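Local coordinates for protein carbohydrate binding family 6 (Clostridium thermocellum, PDB 5A8C) that probably removes terminal alpha-L-arabinofuranosyl groups from arabinose-containing polysaccharides, as an alpha-L-arabinofuranosidase of glycoside hydrolase family 43 built on a five-bladed beta-propeller, at residues A[28-33]-A[284-289]; A[54-59]-A[297-302]; A[160-165]-A[210-215]; A[206-211]-A[226-231]. All blocks are in the same frame, centred on the assembly; numbering follows the deposited sequence. Where two conformers were deposited one is given.

Contact 1 of 4, residues A[28-33]-A[284-289]; sequences DYPIFS and NRTVAK
The N-terminal segment of the propeller, 28-33, packs here on the first turn of helix 286-291, where Tyr29, Pro30 and Ser33 meet Asn284, Thr286 and Val287. Strand 277-284 ends at Asn284, and Arg285 is the N-cap of the helix. Tyr29 and Asn284 reach for each other from opposite directions. Asn284 ND2 donates to Tyr29 OH at 2.9 Å, with an N-H...O angle of 151°. The hydroxyl lies close to the amide plane, while the ring plane is turned 68° from it. Tyr29 holds CG anti to its backbone N (chi1 175°), which carries the hydroxyl across to the amide. Thr286 CG2 sits obliquely to the ring, 3.8 Å from Tyr29 OH. Pro30 follows a cis peptide bond. Its CG touches Val287 CG2 at 3.7 Å, and Ser33 CB lies 3.8 Å from the same methyl. The Asn284 amide has further partners: ND2 also donates to Pro260 O, and OD1 takes a weak bond from Thr286 N at 3.4 Å. Thr286 OG1 is hydrogen-bonded to Asp261. A single bond across the contact, from Asn284 ND2, helps hold the Tyr29 hydroxyl in place, and the Val287 methyls supply an apolar seat for Pro30 and Ser33.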
loop_
_atom_site.group_PDB
_atom_site.type_symbol
_atom_site.label_atom_id
_atom_site.label_comp_id
_atom_site.label_asym_id
_atom_site.label_seq_id
_atom_site.Cartn_x
_atom_site.Cartn_y
_atom_site.Cartn_z
ATOM N N ASP A 28 -16.448 12.877 8.256
ATOM C CA ASP A 28 -16.913 11.722 8.990
ATOM C C ASP A 28 -15.773 10.886 9.507
ATOM O O ASP A 28 -14.664 10.860 8.938
ATOM C CB ASP A 28 -17.690 10.839 8.037
ATOM C CG ASP A 28 -18.882 11.514 7.475
ATOM O OD1 ASP A 28 -19.381 12.493 8.042
ATOM O OD2 ASP A 28 -19.354 11.144 6.388
ATOM N N TYR A 29 -16.033 10.131 10.569
ATOM C CA TYR A 29 -15.159 9.071 11.011
ATOM C C TYR A 29 -16.020 7.935 11.551
ATOM O O TYR A 29 -16.814 8.158 12.470
ATOM C CB TYR A 29 -14.258 9.569 12.118
ATOM C CG TYR A 29 -13.405 8.458 12.697
ATOM C CD1 TYR A 29 -12.251 8.024 12.076
ATOM C CD2 TYR A 29 -13.719 7.836 13.889
ATOM C CE1 TYR A 29 -11.470 7.020 12.595
ATOM C CE2 TYR A 29 -12.933 6.849 14.420
ATOM C CZ TYR A 29 -11.792 6.444 13.788
ATOM O OH TYR A 29 -10.984 5.492 14.306
ATOM N N PRO A 30 -15.870 6.722 11.046
ATOM C CA PRO A 30 -14.994 6.320 9.943
ATOM C C PRO A 30 -15.504 6.855 8.589
ATOM O O PRO A 30 -16.678 7.172 8.438
ATOM C CB PRO A 30 -15.022 4.815 10.011
ATOM C CG PRO A 30 -16.310 4.501 10.641
ATOM C CD PRO A 30 -16.597 5.581 11.601
ATOM N N ILE A 31 -14.602 6.956 7.614
ATOM C CA ILE A 31 -14.980 7.502 6.326
ATOM C C ILE A 31 -15.798 6.571 5.464
ATOM O O ILE A 31 -16.550 7.033 4.600
ATOM C CB ILE A 31 -13.762 8.058 5.523
ATOM C CG1 ILE A 31 -12.783 6.963 5.093
ATOM C CG2 ILE A 31 -13.065 9.169 6.286
ATOM C CD1 ILE A 31 -11.700 7.465 4.169
ATOM N N PHE A 32 -15.648 5.256 5.648
ATOM C CA PHE A 32 -16.255 4.260 4.756
ATOM C C PHE A 32 -16.474 2.975 5.496
ATOM O O PHE A 32 -15.505 2.321 5.915
ATOM C CB PHE A 32 -15.360 4.018 3.530
ATOM C CG PHE A 32 -15.932 3.032 2.570
ATOM C CD1 PHE A 32 -17.053 3.345 1.794
ATOM C CD2 PHE A 32 -15.385 1.771 2.438
ATOM C CE1 PHE A 32 -17.579 2.431 0.916
ATOM C CE2 PHE A 32 -15.915 0.858 1.553
ATOM C CZ PHE A 32 -17.013 1.180 0.778
ATOM N N SER A 33 -17.723 2.583 5.648
ATOM C CA SER A 33 -18.035 1.370 6.418
ATOM C C SER A 33 -18.856 0.354 5.661
ATOM O O SER A 33 -19.237 -0.651 6.248
ATOM C CB SER A 33 -18.756 1.701 7.734
ATOM O OG SER A 33 -19.939 2.366 7.431
ATOM N N ASN A 284 -7.676 0.795 10.405
ATOM C CA ASN A 284 -7.849 0.315 11.758
ATOM C C ASN A 284 -9.029 -0.631 11.770
ATOM O O ASN A 284 -9.399 -1.183 10.728
ATOM C CB ASN A 284 -7.913 1.453 12.799
ATOM C CG ASN A 284 -9.180 2.262 12.795
ATOM O OD1 ASN A 284 -10.053 2.053 11.957
ATOM N ND2 ASN A 284 -9.264 3.188 13.726
ATOM N N ARG A 285 -9.561 -0.907 12.957
ATOM C CA ARG A 285 -10.649 -1.885 13.136
ATOM C C ARG A 285 -11.823 -1.302 13.905
ATOM O O ARG A 285 -12.499 -1.998 14.631
ATOM C CB ARG A 285 -10.083 -3.164 13.737
ATOM C CG ARG A 285 -9.128 -3.881 12.779
ATOM C CD ARG A 285 -8.042 -4.687 13.493
ATOM N NE ARG A 285 -7.423 -5.656 12.618
ATOM C CZ ARG A 285 -6.242 -5.544 11.990
ATOM N NH1 ARG A 285 -5.506 -4.439 12.040
ATOM N NH2 ARG A 285 -5.800 -6.578 11.319
ATOM N N THR A 286 -12.063 0.021 13.719
ATOM C CA THR A 286 -13.118 0.679 14.456
ATOM C C THR A 286 -14.502 0.236 14.031
ATOM O O THR A 286 -15.431 0.175 14.871
ATOM C CB THR A 286 -12.957 2.177 14.444
ATOM O OG1 THR A 286 -13.672 2.728 15.566
ATOM C CG2 THR A 286 -13.386 2.805 13.193
ATOM N N VAL A 287 -14.747 -0.028 12.747
ATOM C CA VAL A 287 -16.053 -0.498 12.308
ATOM C C VAL A 287 -16.403 -1.820 12.932
ATOM O O VAL A 287 -17.501 -2.019 13.494
ATOM C CB VAL A 287 -16.177 -0.500 10.769
ATOM C CG1 VAL A 287 -17.518 -1.109 10.322
ATOM C CG2 VAL A 287 -15.961 0.891 10.184
ATOM N N ALA A 288 -15.458 -2.752 12.850
ATOM C CA ALA A 288 -15.658 -4.051 13.504
ATOM C C ALA A 288 -15.884 -3.874 14.999
ATOM O O ALA A 288 -16.777 -4.518 15.577
ATOM C CB ALA A 288 -14.465 -4.930 13.235
ATOM N N LYS A 289 -15.108 -3.018 15.664
ATOM C CA LYS A 289 -15.286 -2.817 17.104
ATOM C C LYS A 289 -16.691 -2.325 17.406
ATOM O O LYS A 289 -17.371 -2.845 18.312
ATOM C CB LYS A 289 -14.268 -1.797 17.609
ATOM C CG LYS A 289 -14.408 -1.520 19.092
ATOM C CD LYS A 289 -13.368 -0.582 19.612
ATOM C CE LYS A 289 -13.535 -0.203 21.078
ATOM N NZ LYS A 289 -14.743 0.614 21.358
#

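Contact 2 of 4, residues A[54-59]-A[297-302]; sequences SHDSDA and YQRNVC
Asp56 and Arg299 both set CG anti to their own carbonyl carbon (chi1 -85° and -67°), and the arginine bends at chi3. This brings the guanidinium side-on to the carboxylate, with the two planes only 13° apart. Arg299 NH2 donates to Asp56 OD1 at 2.8 Å, almost straight. Arg299 NE donates to Asp56 OD2, also at 2.8 Å. Both bonds use syn lone pairs. The anti lone pair of Asp56 OD2 is taken by the backbone, with Arg299 N at 3.0 Å. Gln298 runs extended beyond CG, and its OE1 accepts from Ala59 N at 2.9 Å. That N-H comes from above the amide carbonyl plane, well off a lone pair. One water donates to Ser57 O and to Tyr297 O, 2.7 Å from each, and joins the two backbones. The contact ties the end of strand 48-56 to the chain just before strand 300-306. Arg299 NH1 is hydrogen-bonded to Asn266 OD1 and to a bound Tris molecule. Three bonds grip the carboxylate, and the two from NE and NH2 hold the guanidinium flat. Asp56 is thus placed as a second-shell residue that probably positions Arg299 beside the Tris pocket, and the pairing probably keeps both groups charged.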
loop_
_atom_site.group_PDB
_atom_site.type_symbol
_atom_site.label_atom_id
_atom_site.label_comp_id
_atom_site.label_asym_id
_atom_site.label_seq_id
_atom_site.Cartn_x
_atom_site.Cartn_y
_atom_site.Cartn_z
ATOM N N SER A 54 -7.236 -3.361 -0.187
ATOM C CA SER A 54 -7.623 -4.758 -0.010
ATOM C C SER A 54 -9.079 -4.813 0.434
ATOM O O SER A 54 -9.417 -4.128 1.410
ATOM C CB SER A 54 -6.790 -5.361 1.128
ATOM O OG SER A 54 -5.431 -5.471 0.794
ATOM N N HIS A 55 -9.923 -5.580 -0.236
ATOM C CA HIS A 55 -11.289 -5.805 0.264
ATOM C C HIS A 55 -11.274 -6.992 1.228
ATOM O O HIS A 55 -11.064 -8.129 0.807
ATOM C CB HIS A 55 -12.207 -6.072 -0.871
ATOM C CG HIS A 55 -13.596 -6.495 -0.451
ATOM N ND1 HIS A 55 -14.350 -6.118 0.637
ATOM C CD2 HIS A 55 -14.348 -7.393 -1.121
ATOM C CE1 HIS A 55 -15.511 -6.791 0.600
ATOM N NE2 HIS A 55 -15.533 -7.555 -0.469
ATOM N N ASP A 56 -11.367 -6.716 2.527
ATOM C CA ASP A 56 -11.514 -7.747 3.530
ATOM C C ASP A 56 -12.925 -8.314 3.420
ATOM O O ASP A 56 -13.885 -7.630 3.784
ATOM C CB ASP A 56 -11.303 -7.190 4.965
ATOM C CG ASP A 56 -9.871 -7.114 5.440
ATOM O OD1 ASP A 56 -8.980 -7.817 4.917
ATOM O OD2 ASP A 56 -9.676 -6.360 6.443
ATOM N N SER A 57 -13.067 -9.526 2.933
ATOM C CA SER A 57 -14.392 -10.131 2.805
ATOM C C SER A 57 -15.055 -10.268 4.173
ATOM O O SER A 57 -14.399 -10.460 5.191
ATOM C CB SER A 57 -14.301 -11.508 2.203
ATOM O OG SER A 57 -13.703 -11.451 0.915
ATOM N N ASP A 58 -16.383 -10.149 4.220
ATOM C CA ASP A 58 -17.070 -10.410 5.459
ATOM C C ASP A 58 -16.622 -11.751 6.037
ATOM O O ASP A 58 -16.501 -12.746 5.317
ATOM C CB ASP A 58 -18.568 -10.406 5.206
ATOM C CG ASP A 58 -19.088 -9.035 4.790
ATOM O OD1 ASP A 58 -18.434 -8.003 5.009
ATOM O OD2 ASP A 58 -20.215 -9.018 4.206
ATOM N N ALA A 59 -16.420 -11.787 7.337
ATOM C CA ALA A 59 -15.877 -12.963 8.006
ATOM C C ALA A 59 -16.689 -14.214 7.770
ATOM O O ALA A 59 -17.925 -14.125 7.758
ATOM C CB ALA A 59 -15.711 -12.719 9.497
ATOM N N TYR A 297 -9.584 -9.750 10.613
ATOM C CA TYR A 297 -9.625 -9.657 9.145
ATOM C C TYR A 297 -10.810 -8.801 8.692
ATOM O O TYR A 297 -11.355 -9.029 7.599
ATOM C CB TYR A 297 -9.712 -11.023 8.488
ATOM C CG TYR A 297 -8.570 -11.939 8.897
ATOM C CD1 TYR A 297 -7.275 -11.699 8.476
ATOM C CD2 TYR A 297 -8.802 -13.020 9.709
ATOM C CE1 TYR A 297 -6.228 -12.519 8.833
ATOM C CE2 TYR A 297 -7.749 -13.858 10.100
ATOM C CZ TYR A 297 -6.484 -13.568 9.686
ATOM O OH TYR A 297 -5.418 -14.372 10.095
ATOM N N GLN A 298 -11.222 -7.822 9.507
ATOM C CA GLN A 298 -12.325 -6.926 9.152
ATOM C C GLN A 298 -11.910 -5.520 9.496
ATOM O O GLN A 298 -12.324 -4.932 10.501
ATOM C CB GLN A 298 -13.638 -7.345 9.791
ATOM C CG GLN A 298 -14.186 -8.629 9.141
ATOM C CD GLN A 298 -15.507 -9.116 9.683
ATOM O OE1 GLN A 298 -16.422 -9.394 8.906
ATOM N NE2 GLN A 298 -15.576 -9.324 10.989
ATOM N N ARG A 299 -11.070 -4.934 8.630
ATOM C CA ARG A 299 -10.460 -3.624 8.811
ATOM C C ARG A 299 -11.297 -2.541 8.118
ATOM O O ARG A 299 -12.188 -2.833 7.333
ATOM C CB ARG A 299 -9.033 -3.664 8.288
ATOM C CG ARG A 299 -8.120 -4.566 9.125
ATOM C CD ARG A 299 -6.847 -4.949 8.438
ATOM N NE ARG A 299 -7.055 -6.016 7.467
ATOM C CZ ARG A 299 -6.059 -6.524 6.750
ATOM N NH1 ARG A 299 -4.800 -6.237 7.034
ATOM N NH2 ARG A 299 -6.320 -7.314 5.730
ATOM N N ASN A 300 -10.946 -1.282 8.388
ATOM C CA ASN A 300 -11.521 -0.161 7.637
ATOM C C ASN A 300 -10.459 0.886 7.383
ATOM O O ASN A 300 -9.601 1.173 8.240
ATOM C CB ASN A 300 -12.742 0.441 8.333
ATOM C CG ASN A 300 -12.406 0.954 9.723
ATOM O OD1 ASN A 300 -12.483 0.241 10.716
ATOM N ND2 ASN A 300 -12.021 2.229 9.793
ATOM N N VAL A 301 -10.563 1.527 6.227
ATOM C CA VAL A 301 -9.653 2.606 5.855
ATOM C C VAL A 301 -9.824 3.813 6.753
ATOM O O VAL A 301 -10.912 4.154 7.229
ATOM C CB VAL A 301 -9.833 2.940 4.374
ATOM C CG1 VAL A 301 -11.233 3.480 4.064
ATOM C CG2 VAL A 301 -8.788 3.878 3.829
ATOM N N CYS A 302 -8.729 4.567 6.929
ATOM C CA CYS A 302 -8.613 5.805 7.670
ATOM C C CYS A 302 -7.756 6.800 6.892
ATOM O O CYS A 302 -6.925 6.392 6.089
ATOM C CB CYS A 302 -8.007 5.572 9.058
ATOM S SG CYS A 302 -8.924 4.530 10.188
HETATM O O HOH W 1 -11.842 -11.097 5.876
#

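Contact 3 of 4, residues A[160-165]-A[210-215]; sequences LFDPGV and FEAAYM. With TRS (2-amino-2-hydroxymethyl-propane-1,3-diol), chain C.
The Phe161 ring has Tris O1 over one face, 3.3 Å from Phe161 CE2. Asp162 OD1 lies over the same face, toward the rim. Glu211 OE1 approaches the ring obliquely, 3.7 Å from Phe161 CZ, and the carboxylate plane is turned 36° from the ring plane. Asp162 uses both oxygens on the ligand. Tris O1 donates to Asp162 OD1 at 2.8 Å and Tris O2 donates to Asp162 OD2 at 2.7 Å. The anti lone pair of Asp162 OD2 takes the N-H of Ala212 at 3.0 Å, which ties the carboxylate to segment 210-215. Glu211 sets CG between its backbone N and carbonyl carbon (chi1 61°) and then runs extended, so that OE1 accepts from Tris N at 3.1 Å. The two acidic groups come within 4.2 Å, measured from Asp162 OD2 to Glu211 OE1. Beyond the pocket, one water links Asp162 O to Ala213 N and another links Val165 O to Met215 O. Asp39, Tyr66, His268 and Arg299 complete the site of the Tris, which probably comes from the crystallisation liquor. Acidic side chains gathered at the centre of the propeller, near the bound calcium, are consistent with the active-site pocket of a family 43 glycosidase.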
loop_
_atom_site.group_PDB
_atom_site.type_symbol
_atom_site.label_atom_id
_atom_site.label_comp_id
_atom_site.label_asym_id
_atom_site.label_seq_id
_atom_site.Cartn_x
_atom_site.Cartn_y
_atom_site.Cartn_z
ATOM N N LEU A 160 6.960 -12.561 -0.577
ATOM C CA LEU A 160 7.097 -11.882 -1.855
ATOM C C LEU A 160 5.753 -11.188 -2.175
ATOM O O LEU A 160 4.911 -11.717 -2.902
ATOM C CB LEU A 160 7.595 -12.830 -2.914
ATOM C CG LEU A 160 8.155 -12.153 -4.149
ATOM C CD1 LEU A 160 9.469 -11.545 -3.820
ATOM C CD2 LEU A 160 8.512 -13.252 -5.142
ATOM N N PHE A 161 5.565 -10.015 -1.584
ATOM C CA PHE A 161 4.284 -9.359 -1.636
ATOM C C PHE A 161 4.421 -7.864 -1.392
ATOM O O PHE A 161 5.524 -7.303 -1.263
ATOM C CB PHE A 161 3.252 -10.075 -0.740
ATOM C CG PHE A 161 3.423 -9.978 0.747
ATOM C CD1 PHE A 161 4.328 -9.134 1.408
ATOM C CD2 PHE A 161 2.559 -10.724 1.538
ATOM C CE1 PHE A 161 4.379 -9.051 2.767
ATOM C CE2 PHE A 161 2.603 -10.630 2.925
ATOM C CZ PHE A 161 3.490 -9.763 3.538
ATOM N N ASP A 162 3.248 -7.207 -1.274
ATOM C CA ASP A 162 3.136 -5.829 -0.804
ATOM C C ASP A 162 3.921 -4.823 -1.681
ATOM O O ASP A 162 4.762 -4.073 -1.187
ATOM C CB ASP A 162 3.479 -5.676 0.676
ATOM C CG ASP A 162 2.408 -6.181 1.643
ATOM O OD1 ASP A 162 1.474 -6.880 1.219
ATOM O OD2 ASP A 162 2.593 -5.837 2.837
ATOM N N PRO A 163 3.614 -4.778 -2.967
ATOM C CA PRO A 163 4.319 -3.858 -3.838
ATOM C C PRO A 163 4.095 -2.421 -3.485
ATOM O O PRO A 163 3.000 -2.003 -3.100
ATOM C CB PRO A 163 3.732 -4.139 -5.218
ATOM C CG PRO A 163 2.337 -4.655 -4.913
ATOM C CD PRO A 163 2.521 -5.473 -3.683
ATOM N N GLY A 164 5.111 -1.599 -3.718
ATOM C CA GLY A 164 5.036 -0.145 -3.674
ATOM C C GLY A 164 5.746 0.428 -4.868
ATOM O O GLY A 164 6.962 0.268 -4.966
ATOM N N VAL A 165 5.024 0.965 -5.832
ATOM C CA VAL A 165 5.602 1.437 -7.087
ATOM C C VAL A 165 5.695 2.962 -7.068
ATOM O O VAL A 165 4.830 3.647 -6.528
ATOM C CB VAL A 165 4.811 0.874 -8.283
ATOM C CG1 VAL A 165 5.354 1.361 -9.614
ATOM C CG2 VAL A 165 4.793 -0.635 -8.247
ATOM N N PHE A 210 8.918 -5.381 8.116
ATOM C CA PHE A 210 7.949 -6.457 8.162
ATOM C C PHE A 210 7.124 -6.549 6.898
ATOM O O PHE A 210 6.986 -7.635 6.334
ATOM C CB PHE A 210 7.065 -6.304 9.426
ATOM C CG PHE A 210 6.237 -7.473 9.788
ATOM C CD1 PHE A 210 6.817 -8.671 10.226
ATOM C CD2 PHE A 210 4.849 -7.385 9.761
ATOM C CE1 PHE A 210 6.025 -9.740 10.644
ATOM C CE2 PHE A 210 4.038 -8.465 10.142
ATOM C CZ PHE A 210 4.639 -9.607 10.605
ATOM N N GLU A 211 6.492 -5.444 6.496
ATOM C CA GLU A 211 5.706 -5.493 5.252
ATOM C C GLU A 211 5.423 -4.027 4.825
ATOM O O GLU A 211 5.982 -3.106 5.417
ATOM C CB GLU A 211 4.443 -6.373 5.410
ATOM C CG GLU A 211 3.559 -5.827 6.466
ATOM C CD GLU A 211 2.481 -6.837 7.057
ATOM O OE1 GLU A 211 2.141 -7.918 6.489
ATOM O OE2 GLU A 211 1.859 -6.342 8.032
ATOM N N ALA A 212 4.617 -3.867 3.781
ATOM C CA ALA A 212 4.103 -2.524 3.446
ATOM C C ALA A 212 5.136 -1.550 2.889
ATOM O O ALA A 212 4.967 -0.335 3.051
ATOM C CB ALA A 212 3.279 -1.897 4.569
ATOM N N ALA A 213 6.157 -2.031 2.185
ATOM C CA ALA A 213 7.140 -1.122 1.585
ATOM C C ALA A 213 6.443 -0.020 0.756
ATOM O O ALA A 213 5.558 -0.286 -0.054
ATOM C CB ALA A 213 8.096 -1.891 0.686
ATOM N N TYR A 214 6.983 1.191 0.864
ATOM C CA TYR A 214 6.371 2.340 0.194
ATOM C C TYR A 214 7.448 3.363 -0.091
ATOM O O TYR A 214 8.332 3.599 0.742
ATOM C CB TYR A 214 5.255 2.947 1.072
ATOM C CG TYR A 214 4.349 3.894 0.357
ATOM C CD1 TYR A 214 3.243 3.434 -0.309
ATOM C CD2 TYR A 214 4.654 5.237 0.300
ATOM C CE1 TYR A 214 2.391 4.340 -0.970
ATOM C CE2 TYR A 214 3.823 6.143 -0.370
ATOM C CZ TYR A 214 2.729 5.649 -1.023
ATOM O OH TYR A 214 1.878 6.545 -1.669
ATOM N N MET A 215 7.392 3.983 -1.264
ATOM C CA MET A 215 8.318 5.035 -1.648
ATOM C C MET A 215 7.579 6.275 -2.101
ATOM O O MET A 215 6.650 6.174 -2.913
ATOM C CB MET A 215 9.217 4.519 -2.773
ATOM C CG MET A 215 10.197 5.534 -3.369
ATOM S SD MET A 215 11.269 6.364 -2.195
ATOM C CE MET A 215 12.075 4.952 -1.409
HETATM C C TRS C . -1.040 -7.807 4.396
HETATM C C1 TRS C . -0.084 -8.855 3.841
HETATM C C2 TRS C . -0.642 -6.423 3.905
HETATM C C3 TRS C . -2.513 -8.141 4.027
HETATM N N TRS C . -0.931 -7.810 5.903
HETATM O O1 TRS C . -0.119 -8.790 2.419
HETATM O O2 TRS C . 0.563 -5.977 4.536
HETATM O O3 TRS C . -3.455 -7.337 4.670
HETATM O O HOH W 2 3.398 -1.792 0.249
HETATM O O HOH W 3 6.647 -4.673 0.962
HETATM O O HOH W 4 4.885 3.602 -3.524
#

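Contact 4 of 4, residues A[206-211]-A[226-231]; sequences APRFFE and YASDFS
Segments 206-211 and 226-231 run antiparallel. Phe209 and Ser228 form a non-hydrogen-bonded pair, and Glu211 and Ala227 form a hydrogen-bonded one. Ala227 O accepts from Phe210 N at 2.9 Å and from Glu211 N at 3.2 Å, and Ala227 N returns a bond to Glu211 O. Beyond Ser228, Asp229 N donates to Arg208 O at 2.8 Å. Phe210 and Glu211 both face Ala227, which makes a classic beta bulge. The bulge shifts the register by one just before the chain turns a corner at Glu211 into strand 212-218. That strand pairs with 221-228 in one propeller sheet, and the corner puts Glu211 at the Tris pocket. A type II turn, Ala206 to Phe209, leads into the pairing. With CG between backbone N and carbonyl carbon (chi1 61°), Tyr226 OH reaches Pro207 O and donates at 2.7 Å, on an in-plane lone pair. Ala206 CB sits over the face of the Tyr226 ring, a CH-pi contact. Phe209 CD1 touches Tyr226 CB at 3.6 Å, while their rings meet obliquely. Phe210 and Phe230 form a T-shaped pair, with the Phe230 edge toward the Phe210 face and planes at 77°. Asp229 OD1 accepts from Ser231 N, in an Asx turn, and Ser231 OG. A water joins Asp229 OD1 to Arg208 NH1, and Arg208 NH2 makes a salt bridge to Glu238. A second water donates to Phe209 O and Asp229 OD2.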
loop_
_atom_site.group_PDB
_atom_site.type_symbol
_atom_site.label_atom_id
_atom_site.label_comp_id
_atom_site.label_asym_id
_atom_site.label_seq_id
_atom_site.Cartn_x
_atom_site.Cartn_y
_atom_site.Cartn_z
ATOM N N ALA A 206 16.065 -2.296 6.059
ATOM C CA ALA A 206 15.463 -1.292 6.956
ATOM C C ALA A 206 15.241 -1.953 8.293
ATOM O O ALA A 206 14.814 -3.099 8.366
ATOM C CB ALA A 206 14.111 -0.777 6.419
ATOM N N PRO A 207 15.459 -1.215 9.399
ATOM C CA PRO A 207 15.351 -1.821 10.703
ATOM C C PRO A 207 13.962 -2.425 10.928
ATOM O O PRO A 207 12.933 -1.748 10.790
ATOM C CB PRO A 207 15.615 -0.649 11.654
ATOM C CG PRO A 207 16.353 0.337 10.891
ATOM C CD PRO A 207 15.929 0.193 9.484
ATOM N N ARG A 208 13.923 -3.684 11.318
ATOM C CA ARG A 208 12.706 -4.336 11.723
ATOM C C ARG A 208 11.651 -4.399 10.599
ATOM O O ARG A 208 10.449 -4.467 10.874
ATOM C CB ARG A 208 12.161 -3.708 13.027
ATOM C CG ARG A 208 13.135 -3.930 14.185
ATOM C CD ARG A 208 12.921 -3.000 15.380
ATOM N NE ARG A 208 13.219 -1.612 15.051
ATOM C CZ ARG A 208 12.299 -0.695 14.782
ATOM N NH1 ARG A 208 10.994 -0.979 14.773
ATOM N NH2 ARG A 208 12.724 0.506 14.450
ATOM N N PHE A 209 12.079 -4.360 9.352
ATOM C CA PHE A 209 11.122 -4.373 8.251
ATOM C C PHE A 209 10.226 -5.603 8.303
ATOM O O PHE A 209 10.722 -6.749 8.419
ATOM C CB PHE A 209 11.887 -4.381 6.894
ATOM C CG PHE A 209 10.991 -4.466 5.711
ATOM C CD1 PHE A 209 10.239 -3.359 5.303
ATOM C CD2 PHE A 209 10.850 -5.639 5.005
ATOM C CE1 PHE A 209 9.391 -3.436 4.206
ATOM C CE2 PHE A 209 10.028 -5.713 3.910
ATOM C CZ PHE A 209 9.268 -4.625 3.524
ATOM N N PHE A 210 8.918 -5.381 8.116
ATOM C CA PHE A 210 7.949 -6.457 8.162
ATOM C C PHE A 210 7.124 -6.549 6.898
ATOM O O PHE A 210 6.986 -7.635 6.334
ATOM C CB PHE A 210 7.065 -6.304 9.426
ATOM C CG PHE A 210 6.237 -7.473 9.788
ATOM C CD1 PHE A 210 6.817 -8.671 10.226
ATOM C CD2 PHE A 210 4.849 -7.385 9.761
ATOM C CE1 PHE A 210 6.025 -9.740 10.644
ATOM C CE2 PHE A 210 4.038 -8.465 10.142
ATOM C CZ PHE A 210 4.639 -9.607 10.605
ATOM N N GLU A 211 6.492 -5.444 6.496
ATOM C CA GLU A 211 5.706 -5.493 5.252
ATOM C C GLU A 211 5.423 -4.027 4.825
ATOM O O GLU A 211 5.982 -3.106 5.417
ATOM C CB GLU A 211 4.443 -6.373 5.410
ATOM C CG GLU A 211 3.559 -5.827 6.466
ATOM C CD GLU A 211 2.481 -6.837 7.057
ATOM O OE1 GLU A 211 2.141 -7.918 6.489
ATOM O OE2 GLU A 211 1.859 -6.342 8.032
ATOM N N TYR A 226 7.428 1.968 5.770
ATOM C CA TYR A 226 7.145 0.552 5.883
ATOM C C TYR A 226 6.475 0.255 7.202
ATOM O O TYR A 226 6.531 1.085 8.144
ATOM C CB TYR A 226 8.419 -0.274 5.760
ATOM C CG TYR A 226 9.464 0.000 6.818
ATOM C CD1 TYR A 226 10.318 1.092 6.726
ATOM C CD2 TYR A 226 9.592 -0.822 7.918
ATOM C CE1 TYR A 226 11.279 1.329 7.690
ATOM C CE2 TYR A 226 10.557 -0.604 8.897
ATOM C CZ TYR A 226 11.416 0.479 8.777
ATOM O OH TYR A 226 12.442 0.706 9.685
ATOM N N ALA A 227 5.875 -0.916 7.318
ATOM C CA ALA A 227 5.389 -1.422 8.583
ATOM C C ALA A 227 6.483 -2.255 9.249
ATOM O O ALA A 227 7.061 -3.160 8.624
ATOM C CB ALA A 227 4.127 -2.240 8.400
ATOM N N SER A 228 6.738 -1.943 10.513
ATOM C CA SER A 228 7.764 -2.686 11.295
ATOM C C SER A 228 7.164 -3.937 11.883
ATOM O O SER A 228 5.954 -4.173 11.893
ATOM C CB SER A 228 8.407 -1.792 12.319
ATOM O OG SER A 228 7.472 -1.379 13.268
ATOM N N ASP A 229 8.088 -4.791 12.388
ATOM C CA ASP A 229 7.696 -6.063 12.954
ATOM C C ASP A 229 7.133 -5.887 14.390
ATOM O O ASP A 229 6.893 -4.789 14.842
ATOM C CB ASP A 229 8.844 -7.024 12.809
ATOM C CG ASP A 229 10.069 -6.684 13.648
ATOM O OD1 ASP A 229 9.933 -5.995 14.681
ATOM O OD2 ASP A 229 11.180 -7.134 13.229
ATOM N N PHE A 230 6.918 -7.008 15.037
ATOM C CA PHE A 230 6.324 -7.061 16.373
ATOM C C PHE A 230 7.388 -7.280 17.473
ATOM O O PHE A 230 7.084 -7.706 18.566
ATOM C CB PHE A 230 5.186 -8.071 16.398
ATOM C CG PHE A 230 3.951 -7.608 15.608
ATOM C CD1 PHE A 230 3.907 -7.714 14.237
ATOM C CD2 PHE A 230 2.882 -7.004 16.237
ATOM C CE1 PHE A 230 2.797 -7.270 13.507
ATOM C CE2 PHE A 230 1.776 -6.561 15.521
ATOM C CZ PHE A 230 1.727 -6.694 14.151
ATOM N N SER A 231 8.657 -7.010 17.140
ATOM C CA SER A 231 9.771 -7.342 18.043
ATOM C C SER A 231 10.021 -6.410 19.193
ATOM O O SER A 231 10.757 -6.752 20.119
ATOM C CB SER A 231 11.037 -7.458 17.226
ATOM O OG SER A 231 11.494 -6.192 16.813
HETATM O O HOH W 5 9.501 -3.204 15.264
HETATM O O HOH W 6 11.528 -8.147 10.720
#

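Overall arrangement
Contacts 1 and 2 touch, their centres about 10 Å apart, through a probable hydrogen bond from Asn300 N to Asn284 O between strands 277-284 and 300-306. Their segments alternate along the chain: 28-33, 54-59, 284-289, 297-302. They bring the N-terminal part of the chain against its C-terminal part, which probably helps close the propeller ring. The segments of contacts 3 and 4 all fall between 54-59 and 284-289. They share Phe210 and Glu211, have centres about 11 Å apart and reach neighbouring strands 212-218 and 221-228 of one sheet. The centres of contacts 2 and 3 are about 19 Å apart, yet their Arg299 and Asp162 bind the same Tris molecule in the central pocket.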